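Local coordinates for nitronate monooxygenase family protein (Pseudomonas aeruginosa, PDB 4QIT), which uses flavin mononucleotide and molecular oxygen to catalyse the oxidative denitrification of alkyl nitronates, such as the toxin propionate 3-nitronate, at residues 48-53 / 75-80; 111-116 / 304-309; 163-168 / 208-213. The protein carries 1 engineered substitution. All blocks are in the same frame, centred on the assembly; numbering follows the deposited sequence.

Interaction 1. Residues 48-53 / 75-80; sequences AITGSA and NLFCHR. With FMN (flavin mononucleotide), chain C; NIE (nitroethane), chain D.
Thr50 OG1 is gripped from two directions. It accepts a short, nearly straight hydrogen bond from Phe77 N (2.7 Å, 171° at the hydrogen) and donates to a water 2.7 Å from Thr50 OG1, a water that in turn donates to Phe77 O. The hydroxyl thus reaches Phe77 N directly and Phe77 O through the water. With OG1 beside the backbone N (chi1 -71°), the rest of the side chain lies over the aromatic ring: Thr50 CB makes a CH-pi contact 4.1 Å from the Phe77 ring centroid, offset toward the rim. Upstream, Asn75 O accepts from Ile49 N at 3.1 Å and from a second water, which also accepts from Thr50 N. Both join the loop to strand 72-77. Asn75 OD1 receives a bent bond from flavin N3 (3.1 Å, 136°), while the Phe77 ring turns its edge to that same N3 and brings CZ within 3.2 Å of nitroethane C1. The contact illustrates how TIM barrels place cofactor-binding residues at the C-terminal ends of their strands: strand 72-77 runs parallel between 45-48 and 135-139, helix 54-65 follows the Thr50 loop, and Leu76 reaches out to Leu124 and Leu128 of helix 124-131.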
loop_
_atom_site.group_PDB
_atom_site.type_symbol
_atom_site.label_atom_id
_atom_site.label_comp_id
_atom_site.label_asym_id
_atom_site.label_seq_id
_atom_site.Cartn_x
_atom_site.Cartn_y
_atom_site.Cartn_z
ATOM N N ALA A 48 19.009 -5.713 15.905
ATOM C CA ALA A 48 18.078 -6.828 16.030
ATOM C C ALA A 48 18.825 -8.014 16.648
ATOM O O ALA A 48 19.910 -8.376 16.178
ATOM C CB ALA A 48 17.522 -7.195 14.655
ATOM N N ILE A 49 18.249 -8.618 17.688
ATOM C CA ILE A 49 18.957 -9.577 18.526
ATOM C C ILE A 49 18.324 -10.972 18.485
ATOM O O ILE A 49 18.882 -11.938 19.020
ATOM C CB ILE A 49 19.038 -8.994 19.977
ATOM C CG1 ILE A 49 20.471 -8.609 20.319
ATOM C CG2 ILE A 49 18.312 -9.829 21.011
ATOM C CD1 ILE A 49 21.050 -7.728 19.284
ATOM N N THR A 50 17.175 -11.088 17.825
ATOM C CA THR A 50 16.528 -12.399 17.682
ATOM C C THR A 50 17.425 -13.383 16.929
ATOM O O THR A 50 18.162 -13.001 16.019
ATOM C CB THR A 50 15.143 -12.264 17.009
ATOM O OG1 THR A 50 14.240 -11.635 17.926
ATOM C CG2 THR A 50 14.590 -13.630 16.598
ATOM N N GLY A 51 17.397 -14.652 17.329
ATOM C CA GLY A 51 18.209 -15.655 16.662
ATOM C C GLY A 51 19.551 -15.855 17.338
ATOM O O GLY A 51 20.315 -16.735 16.947
ATOM N N SER A 52 19.834 -15.027 18.342
ATOM C CA SER A 52 21.061 -15.155 19.130
ATOM C C SER A 52 20.716 -15.567 20.549
ATOM O O SER A 52 19.673 -15.190 21.073
ATOM C CB SER A 52 21.832 -13.834 19.159
ATOM O OG SER A 52 22.357 -13.530 17.881
ATOM N N ALA A 53 21.590 -16.360 21.161
ATOM C CA ALA A 53 21.464 -16.661 22.583
ATOM C C ALA A 53 21.529 -15.360 23.373
ATOM O O ALA A 53 22.167 -14.399 22.941
ATOM C CB ALA A 53 22.571 -17.605 23.023
ATOM N N ASN A 75 15.836 -4.722 19.208
ATOM C CA ASN A 75 14.603 -5.301 18.676
ATOM C C ASN A 75 14.547 -6.820 18.826
ATOM O O ASN A 75 15.536 -7.525 18.568
ATOM C CB ASN A 75 14.465 -4.896 17.210
ATOM C CG ASN A 75 13.227 -5.458 16.544
ATOM O OD1 ASN A 75 13.282 -6.508 15.902
ATOM N ND2 ASN A 75 12.107 -4.755 16.677
ATOM N N LEU A 76 13.375 -7.312 19.230
ATOM C CA LEU A 76 13.136 -8.748 19.357
ATOM C C LEU A 76 11.847 -9.157 18.655
ATOM O O LEU A 76 10.826 -8.465 18.744
ATOM C CB LEU A 76 13.073 -9.161 20.836
ATOM C CG LEU A 76 14.378 -8.938 21.618
ATOM C CD1 LEU A 76 14.393 -7.569 22.288
ATOM C CD2 LEU A 76 14.635 -10.048 22.633
ATOM N N PHE A 77 11.892 -10.294 17.972
ATOM C CA PHE A 77 10.682 -10.856 17.386
ATOM C C PHE A 77 9.804 -11.435 18.488
ATOM O O PHE A 77 10.305 -12.047 19.436
ATOM C CB PHE A 77 11.016 -11.960 16.389
ATOM C CG PHE A 77 11.799 -11.493 15.185
ATOM C CD1 PHE A 77 12.054 -10.144 14.969
ATOM C CD2 PHE A 77 12.257 -12.416 14.264
ATOM C CE1 PHE A 77 12.778 -9.735 13.861
ATOM C CE2 PHE A 77 12.972 -12.019 13.150
ATOM C CZ PHE A 77 13.238 -10.671 12.950
ATOM N N CYS A 78 8.497 -11.246 18.351
ATOM C CA CYS A 78 7.533 -11.669 19.359
ATOM C C CYS A 78 6.392 -12.406 18.663
ATOM O O CYS A 78 5.209 -12.212 18.970
ATOM C CB CYS A 78 7.004 -10.439 20.099
ATOM S SG CYS A 78 6.233 -10.788 21.700
ATOM N N HIS A 79 6.763 -13.236 17.698
ATOM C CA HIS A 79 5.805 -14.070 16.979
ATOM C C HIS A 79 5.243 -15.180 17.879
ATOM O O HIS A 79 5.800 -15.477 18.943
ATOM C CB HIS A 79 6.480 -14.690 15.751
ATOM C CG HIS A 79 7.789 -15.361 16.055
ATOM N ND1 HIS A 79 8.934 -14.657 16.363
ATOM C CD2 HIS A 79 8.127 -16.671 16.080
ATOM C CE1 HIS A 79 9.925 -15.510 16.568
ATOM N NE2 HIS A 79 9.466 -16.734 16.406
ATOM N N ARG A 80 4.137 -15.782 17.448
ATOM C CA ARG A 80 3.679 -17.034 18.046
ATOM C C ARG A 80 4.794 -18.048 17.865
ATOM O O ARG A 80 5.305 -18.200 16.750
ATOM C CB ARG A 80 2.421 -17.528 17.339
ATOM C CG ARG A 80 2.021 -18.950 17.741
ATOM C CD ARG A 80 0.839 -19.463 16.927
ATOM N NE ARG A 80 1.023 -19.302 15.481
ATOM C CZ ARG A 80 1.845 -20.044 14.742
ATOM N NH1 ARG A 80 2.583 -20.995 15.307
ATOM N NH2 ARG A 80 1.941 -19.827 13.433
HETATM N N1 FMN C . 11.734 -5.135 11.470
HETATM C C2 FMN C . 11.898 -5.820 12.667
HETATM O O2 FMN C . 11.090 -5.643 13.569
HETATM N N3 FMN C . 12.964 -6.667 12.872
HETATM C C4 FMN C . 13.866 -6.857 11.846
HETATM O O4 FMN C . 14.824 -7.614 11.976
HETATM C C4A FMN C . 13.700 -6.186 10.649
HETATM N N5 FMN C . 14.614 -6.402 9.651
HETATM C C5A FMN C . 14.503 -5.742 8.451
HETATM C C6 FMN C . 15.461 -5.982 7.476
HETATM C C7 FMN C . 15.401 -5.335 6.259
HETATM C C7M FMN C . 16.488 -5.630 5.265
HETATM C C8 FMN C . 14.354 -4.451 5.998
HETATM C C8M FMN C . 14.266 -3.755 4.670
HETATM C C9 FMN C . 13.387 -4.217 6.983
HETATM C C9A FMN C . 13.456 -4.859 8.224
HETATM N N10 FMN C . 12.512 -4.642 9.230
HETATM C C10 FMN C . 12.636 -5.316 10.442
HETATM C "C1'" FMN C . 11.349 -3.713 8.994
HETATM C "C2'" FMN C . 11.606 -2.295 9.473
HETATM O "O2'" FMN C . 11.511 -2.252 10.874
HETATM C "C3'" FMN C . 10.574 -1.330 8.907
HETATM O "O3'" FMN C . 9.258 -1.828 9.029
HETATM C "C4'" FMN C . 10.867 -1.155 7.434
HETATM O "O4'" FMN C . 12.268 -1.175 7.225
HETATM C "C5'" FMN C . 10.328 0.194 6.989
HETATM O "O5'" FMN C . 10.275 0.110 5.598
HETATM P P FMN C . 11.349 0.837 4.676
HETATM O O1P FMN C . 11.980 1.972 5.439
HETATM O O2P FMN C . 10.625 1.274 3.440
HETATM O O3P FMN C . 12.375 -0.207 4.382
HETATM N N3 NIE D . 13.215 -9.086 7.976
HETATM C C1 NIE D . 12.312 -10.136 9.904
HETATM C C2 NIE D . 13.567 -9.880 9.099
HETATM O O4 NIE D . 12.489 -8.109 8.143
HETATM O O5 NIE D . 13.338 -9.625 6.729
HETATM O O HOH W 1 15.310 -9.148 16.240
HETATM O O HOH W 2 13.004 -12.921 19.957
#

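Interaction 2. Residues 111-116 / 304-309; sequences LKNIYL and DYPFVY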
loop_
_atom_site.group_PDB
_atom_site.type_symbol
_atom_site.label_atom_id
_atom_site.label_comp_id
_atom_site.label_asym_id
_atom_site.label_seq_id
_atom_site.Cartn_x
_atom_site.Cartn_y
_atom_site.Cartn_z
ATOM N N LEU A 111 14.837 -29.516 10.106
ATOM C CA LEU A 111 14.729 -28.071 10.270
ATOM C C LEU A 111 14.614 -27.733 11.744
ATOM O O LEU A 111 14.145 -28.546 12.544
ATOM C CB LEU A 111 13.518 -27.533 9.509
ATOM C CG LEU A 111 13.554 -27.753 8.006
ATOM C CD1 LEU A 111 12.343 -27.107 7.361
ATOM C CD2 LEU A 111 14.846 -27.195 7.417
ATOM N N LYS A 112 15.052 -26.529 12.094
ATOM C CA LYS A 112 15.115 -26.095 13.483
ATOM C C LYS A 112 14.396 -24.768 13.693
ATOM O O LYS A 112 14.213 -23.980 12.752
ATOM C CB LYS A 112 16.578 -25.948 13.924
ATOM C CG LYS A 112 17.438 -27.201 13.736
ATOM C CD LYS A 112 18.871 -26.911 14.167
ATOM C CE LYS A 112 19.815 -28.050 13.827
ATOM N NZ LYS A 112 20.072 -28.118 12.367
ATOM N N ASN A 113 14.008 -24.525 14.939
ATOM C CA ASN A 113 13.357 -23.283 15.329
ATOM C C ASN A 113 14.416 -22.199 15.519
ATOM O O ASN A 113 14.787 -21.859 16.643
ATOM C CB ASN A 113 12.577 -23.515 16.620
ATOM C CG ASN A 113 11.697 -22.358 16.984
ATOM O OD1 ASN A 113 11.511 -21.437 16.194
ATOM N ND2 ASN A 113 11.131 -22.399 18.189
ATOM N N ILE A 114 14.890 -21.641 14.410
ATOM C CA ILE A 114 16.100 -20.815 14.452
ATOM C C ILE A 114 15.910 -19.442 15.083
ATOM O O ILE A 114 16.870 -18.834 15.560
ATOM C CB ILE A 114 16.712 -20.646 13.059
ATOM C CG1 ILE A 114 15.679 -20.058 12.097
ATOM C CG2 ILE A 114 17.216 -21.976 12.546
ATOM C CD1 ILE A 114 16.309 -19.520 10.805
ATOM N N TYR A 115 14.679 -18.945 15.089
ATOM C CA TYR A 115 14.392 -17.652 15.690
ATOM C C TYR A 115 13.431 -17.843 16.852
ATOM O O TYR A 115 12.212 -17.903 16.650
ATOM C CB TYR A 115 13.750 -16.697 14.673
ATOM C CG TYR A 115 14.646 -16.245 13.538
ATOM C CD1 TYR A 115 16.025 -16.359 13.614
ATOM C CD2 TYR A 115 14.095 -15.685 12.389
ATOM C CE1 TYR A 115 16.841 -15.933 12.562
ATOM C CE2 TYR A 115 14.895 -15.257 11.344
ATOM C CZ TYR A 115 16.265 -15.385 11.435
ATOM O OH TYR A 115 17.063 -14.962 10.390
ATOM N N LEU A 116 13.963 -17.940 18.066
ATOM C CA LEU A 116 13.091 -18.097 19.222
ATOM C C LEU A 116 12.358 -16.798 19.494
ATOM O O LEU A 116 12.962 -15.720 19.540
ATOM C CB LEU A 116 13.873 -18.537 20.460
ATOM C CG LEU A 116 14.614 -19.867 20.359
ATOM C CD1 LEU A 116 15.341 -20.161 21.666
ATOM C CD2 LEU A 116 13.655 -20.988 20.009
ATOM N N ASP A 304 5.677 -24.038 9.286
ATOM C CA ASP A 304 5.475 -22.843 10.084
ATOM C C ASP A 304 6.714 -21.947 10.020
ATOM O O ASP A 304 7.817 -22.395 9.702
ATOM C CB ASP A 304 5.197 -23.269 11.525
ATOM C CG ASP A 304 4.421 -22.242 12.313
ATOM O OD1 ASP A 304 3.966 -21.226 11.731
ATOM O OD2 ASP A 304 4.253 -22.461 13.534
ATOM N N TYR A 305 6.517 -20.665 10.294
ATOM C CA TYR A 305 7.627 -19.773 10.588
ATOM C C TYR A 305 8.185 -20.146 11.971
ATOM O O TYR A 305 7.421 -20.410 12.889
ATOM C CB TYR A 305 7.095 -18.341 10.599
ATOM C CG TYR A 305 8.113 -17.285 10.948
ATOM C CD1 TYR A 305 8.934 -16.723 9.974
ATOM C CD2 TYR A 305 8.241 -16.836 12.256
ATOM C CE1 TYR A 305 9.870 -15.740 10.301
ATOM C CE2 TYR A 305 9.173 -15.870 12.599
ATOM C CZ TYR A 305 9.979 -15.324 11.620
ATOM O OH TYR A 305 10.893 -14.352 11.980
ATOM N N PRO A 306 9.518 -20.156 12.139
ATOM C CA PRO A 306 10.561 -19.785 11.187
ATOM C C PRO A 306 11.284 -20.999 10.574
ATOM O O PRO A 306 12.381 -20.848 10.009
ATOM C CB PRO A 306 11.530 -19.008 12.080
ATOM C CG PRO A 306 11.513 -19.816 13.365
ATOM C CD PRO A 306 10.086 -20.361 13.489
ATOM N N PHE A 307 10.691 -22.190 10.689
ATOM C CA PHE A 307 11.293 -23.392 10.125
ATOM C C PHE A 307 11.547 -23.255 8.631
ATOM O O PHE A 307 12.563 -23.738 8.125
ATOM C CB PHE A 307 10.424 -24.630 10.418
ATOM C CG PHE A 307 10.193 -24.871 11.883
ATOM C CD1 PHE A 307 11.120 -25.589 12.635
ATOM C CD2 PHE A 307 9.052 -24.382 12.510
ATOM C CE1 PHE A 307 10.910 -25.805 13.993
ATOM C CE2 PHE A 307 8.836 -24.597 13.863
ATOM C CZ PHE A 307 9.770 -25.306 14.604
ATOM N N VAL A 308 10.621 -22.621 7.915
ATOM C CA VAL A 308 10.815 -22.366 6.489
ATOM C C VAL A 308 12.108 -21.600 6.231
ATOM O O VAL A 308 12.869 -21.945 5.324
ATOM C CB VAL A 308 9.621 -21.606 5.879
ATOM C CG1 VAL A 308 9.869 -21.291 4.402
ATOM C CG2 VAL A 308 8.348 -22.415 6.044
ATOM N N TYR A 309 12.370 -20.570 7.037
ATOM C CA TYR A 309 13.601 -19.802 6.851
ATOM C C TYR A 309 14.862 -20.636 7.089
ATOM O O TYR A 309 15.879 -20.412 6.445
ATOM C CB TYR A 309 13.607 -18.520 7.698
ATOM C CG TYR A 309 14.515 -17.443 7.121
ATOM C CD1 TYR A 309 14.596 -17.250 5.749
ATOM C CD2 TYR A 309 15.277 -16.624 7.941
ATOM C CE1 TYR A 309 15.408 -16.272 5.200
ATOM C CE2 TYR A 309 16.102 -15.635 7.396
ATOM C CZ TYR A 309 16.153 -15.469 6.025
ATOM O OH TYR A 309 16.958 -14.500 5.460
#
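Tyr305 OH approaches the edge of the Tyr115 ring near its plane, 3.5 Å from Tyr115 CD2, whereas the Tyr309 ring stands obliquely to Tyr115, with planes at 55° and centroids 5.9 Å apart. In return Tyr115 OH lies at the edge of the Tyr309 ring, 3.2 Å from Tyr309 CE2. One face of Tyr115 is taken by Ile114 CD1, which also touches Tyr309; this reach follows from a chi1 of 56°, with CG1 between the backbone N and the carbonyl carbon. Over the centre of the Tyr305 ring sits Pro306 CB, an aromatic-proline pairing that goes with the cis peptide joining these residues. The cis Pro306 is also the N-cap of helix 307-320. Against this helix start lies the long loop between helices 86-101 and 124-131. Asn113, the centre of an inverse gamma turn, lays OD1 3.2 Å from Pro306 CD. Leu111 C lies at the edge of the Phe307 ring, Phe307 CE1 comes to 3.5 Å from Asn113 N, and Leu111 CD1 rests 3.5 Å from Phe307 O. Beyond the pair, Tyr305 packs edge-to-face with His79. The Tyr305 side chain lies about 5 Å from the bound nitroethane.

Interaction 3. Residues 163-168 / 208-213; sequences TTPEEA and VRLLAA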
loop_
_atom_site.group_PDB
_atom_site.type_symbol
_atom_site.label_atom_id
_atom_site.label_comp_id
_atom_site.label_asym_id
_atom_site.label_seq_id
_atom_site.Cartn_x
_atom_site.Cartn_y
_atom_site.Cartn_z
ATOM N N THR A 163 0.286 -3.171 12.093
ATOM C CA THR A 163 -0.056 -2.930 10.687
ATOM C C THR A 163 -1.496 -2.480 10.480
ATOM O O THR A 163 -1.881 -2.140 9.367
ATOM C CB THR A 163 0.215 -4.158 9.776
ATOM O OG1 THR A 163 -0.713 -5.208 10.090
ATOM C CG2 THR A 163 1.653 -4.639 9.914
ATOM N N THR A 164 -2.293 -2.496 11.549
ATOM C CA THR A 164 -3.711 -2.137 11.458
ATOM C C THR A 164 -4.130 -1.445 12.739
ATOM O O THR A 164 -3.471 -1.596 13.768
ATOM C CB THR A 164 -4.627 -3.380 11.326
ATOM O OG1 THR A 164 -4.566 -4.138 12.545
ATOM C CG2 THR A 164 -4.231 -4.251 10.138
ATOM N N PRO A 165 -5.246 -0.710 12.691
ATOM C CA PRO A 165 -5.812 -0.134 13.920
ATOM C C PRO A 165 -6.119 -1.192 14.983
ATOM O O PRO A 165 -5.954 -0.919 16.181
ATOM C CB PRO A 165 -7.105 0.503 13.420
ATOM C CG PRO A 165 -6.771 0.931 12.018
ATOM C CD PRO A 165 -5.928 -0.200 11.485
ATOM N N GLU A 166 -6.541 -2.382 14.566
ATOM C CA GLU A 166 -6.817 -3.455 15.522
ATOM C C GLU A 166 -5.532 -3.898 16.231
ATOM O O GLU A 166 -5.516 -4.112 17.444
ATOM C CB GLU A 166 -7.516 -4.640 14.840
ATOM C CG GLU A 166 -8.927 -4.341 14.290
ATOM C CD GLU A 166 -8.948 -3.380 13.106
ATOM O OE1 GLU A 166 -7.941 -3.290 12.363
ATOM O OE2 GLU A 166 -9.980 -2.703 12.910
ATOM N N GLU A 167 -4.440 -4.020 15.481
ATOM C CA GLU A 167 -3.167 -4.364 16.098
ATOM C C GLU A 167 -2.668 -3.226 16.987
ATOM O O GLU A 167 -2.091 -3.472 18.046
ATOM C CB GLU A 167 -2.136 -4.767 15.032
ATOM C CG GLU A 167 -2.451 -6.140 14.428
ATOM C CD GLU A 167 -1.619 -6.469 13.201
ATOM O OE1 GLU A 167 -0.828 -5.604 12.754
ATOM O OE2 GLU A 167 -1.766 -7.594 12.669
ATOM N N ALA A 168 -2.912 -1.988 16.569
ATOM C CA ALA A 168 -2.525 -0.831 17.372
ATOM C C ALA A 168 -3.263 -0.817 18.714
ATOM O O ALA A 168 -2.688 -0.424 19.728
ATOM C CB ALA A 168 -2.779 0.453 16.610
ATOM N N VAL A 208 -0.842 5.614 8.970
ATOM C CA VAL A 208 -0.339 6.632 9.890
ATOM C C VAL A 208 -1.441 7.614 10.288
ATOM O O VAL A 208 -1.591 7.943 11.468
ATOM C CB VAL A 208 0.862 7.383 9.290
ATOM C CG1 VAL A 208 1.296 8.533 10.196
ATOM C CG2 VAL A 208 2.018 6.423 9.110
ATOM N N ARG A 209 -2.228 8.055 9.315
ATOM C CA ARG A 209 -3.318 8.980 9.599
ATOM C C ARG A 209 -4.359 8.348 10.517
ATOM O O ARG A 209 -4.844 8.989 11.451
ATOM C CB ARG A 209 -3.975 9.456 8.309
ATOM C CG ARG A 209 -5.000 10.545 8.563
ATOM C CD ARG A 209 -4.356 11.935 8.638
ATOM N NE ARG A 209 -5.276 12.887 9.249
ATOM C CZ ARG A 209 -5.226 13.260 10.523
ATOM N NH1 ARG A 209 -6.122 14.123 10.985
ATOM N NH2 ARG A 209 -4.277 12.787 11.335
ATOM N N LEU A 210 -4.710 7.093 10.257
ATOM C CA LEU A 210 -5.697 6.393 11.072
ATOM C C LEU A 210 -5.239 6.258 12.521
ATOM O O LEU A 210 -6.004 6.500 13.456
ATOM C CB LEU A 210 -5.982 5.005 10.493
ATOM C CG LEU A 210 -6.754 4.970 9.168
ATOM C CD1 LEU A 210 -6.717 3.586 8.523
ATOM C CD2 LEU A 210 -8.203 5.427 9.362
ATOM N N LEU A 211 -3.986 5.868 12.709
ATOM C CA LEU A 211 -3.459 5.692 14.050
ATOM C C LEU A 211 -3.260 7.032 14.774
ATOM O O LEU A 211 -3.505 7.117 15.972
ATOM C CB LEU A 211 -2.169 4.876 14.013
ATOM C CG LEU A 211 -2.297 3.352 14.142
ATOM C CD1 LEU A 211 -3.498 2.750 13.402
ATOM C CD2 LEU A 211 -1.000 2.629 13.795
ATOM N N ALA A 212 -2.831 8.071 14.060
ATOM C CA ALA A 212 -2.652 9.389 14.670
ATOM C C ALA A 212 -4.004 9.987 15.050
ATOM O O ALA A 212 -4.141 10.629 16.096
ATOM C CB ALA A 212 -1.896 10.326 13.732
ATOM N N ALA A 213 -5.009 9.768 14.210
ATOM C CA ALA A 213 -6.355 10.256 14.490
ATOM C C ALA A 213 -6.930 9.643 15.771
ATOM O O ALA A 213 -7.942 10.120 16.287
ATOM C CB ALA A 213 -7.269 9.980 13.313
#
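Leu211 does most of the apolar work: CD1 serves Pro165, while CG and CD2 meet Ala168 CB. Leu211 CD1 lies 3.7 Å from Pro165 CA and 4.0 Å from Pro165 CG, the two side chains crossing at about a right angle, while Leu211 CG comes to 3.8 Å from Ala168 CB. Leu210 adds a looser touch of CD1 on the proline ring. The small residue and the ring, one helical turn apart, together receive a single leucine, which also rests on Ala181 and Val219 of the strands beneath.

The side-chain hydrogen bonds here lie within 163-168 and build the helix start that presents Pro165. Thr164 is the N-cap: with chi1 at 67° its OG1 sits between the backbone N and the carbonyl carbon and accepts from Glu167 N at 2.9 Å. Glu167 OE1 takes two donors, Thr163 N at 2.8 Å, nearly along the C-O axis, and Thr163 OG1 at 2.7 Å, from above the carboxylate plane. Glu167 OE2 accepts from Phe193 N, so both carboxylate oxygens are held.

Charges lead outward to the second subunit, where Glu166 pairs with Arg271 and Arg209 with Asp227 of that chain.

Helices 165-173 and 204-212 follow the adjacent parallel strands 157-162 and 178-182, and their contact is that of neighbouring outer helices in the beta-alpha-beta crossovers of a TIM barrel.

Overall arrangement
Interactions 1 and 2 form one continuous region, their centres 12 Å apart. Arg80 makes a salt bridge to Asp304, His79 NE2 probably bonds to Tyr115 O, and Phe77 and Thr50 pack on Tyr305 and Tyr115. Interaction 3 stands apart, its centre 24 Å from the first and 29 Å from the second, on the outer helices near the other subunit. Along the chain interaction 1 closes first; interaction 2 then closes a long span of chain within which interaction 3 is nested. The parallel barrel sheet relates interactions 1 and 3, while interaction 2 sets the start of helix 307-320 and the Tyr305 before it beside the substrate pocket. One fold thus combines a flavin site with a dimer-facing exterior.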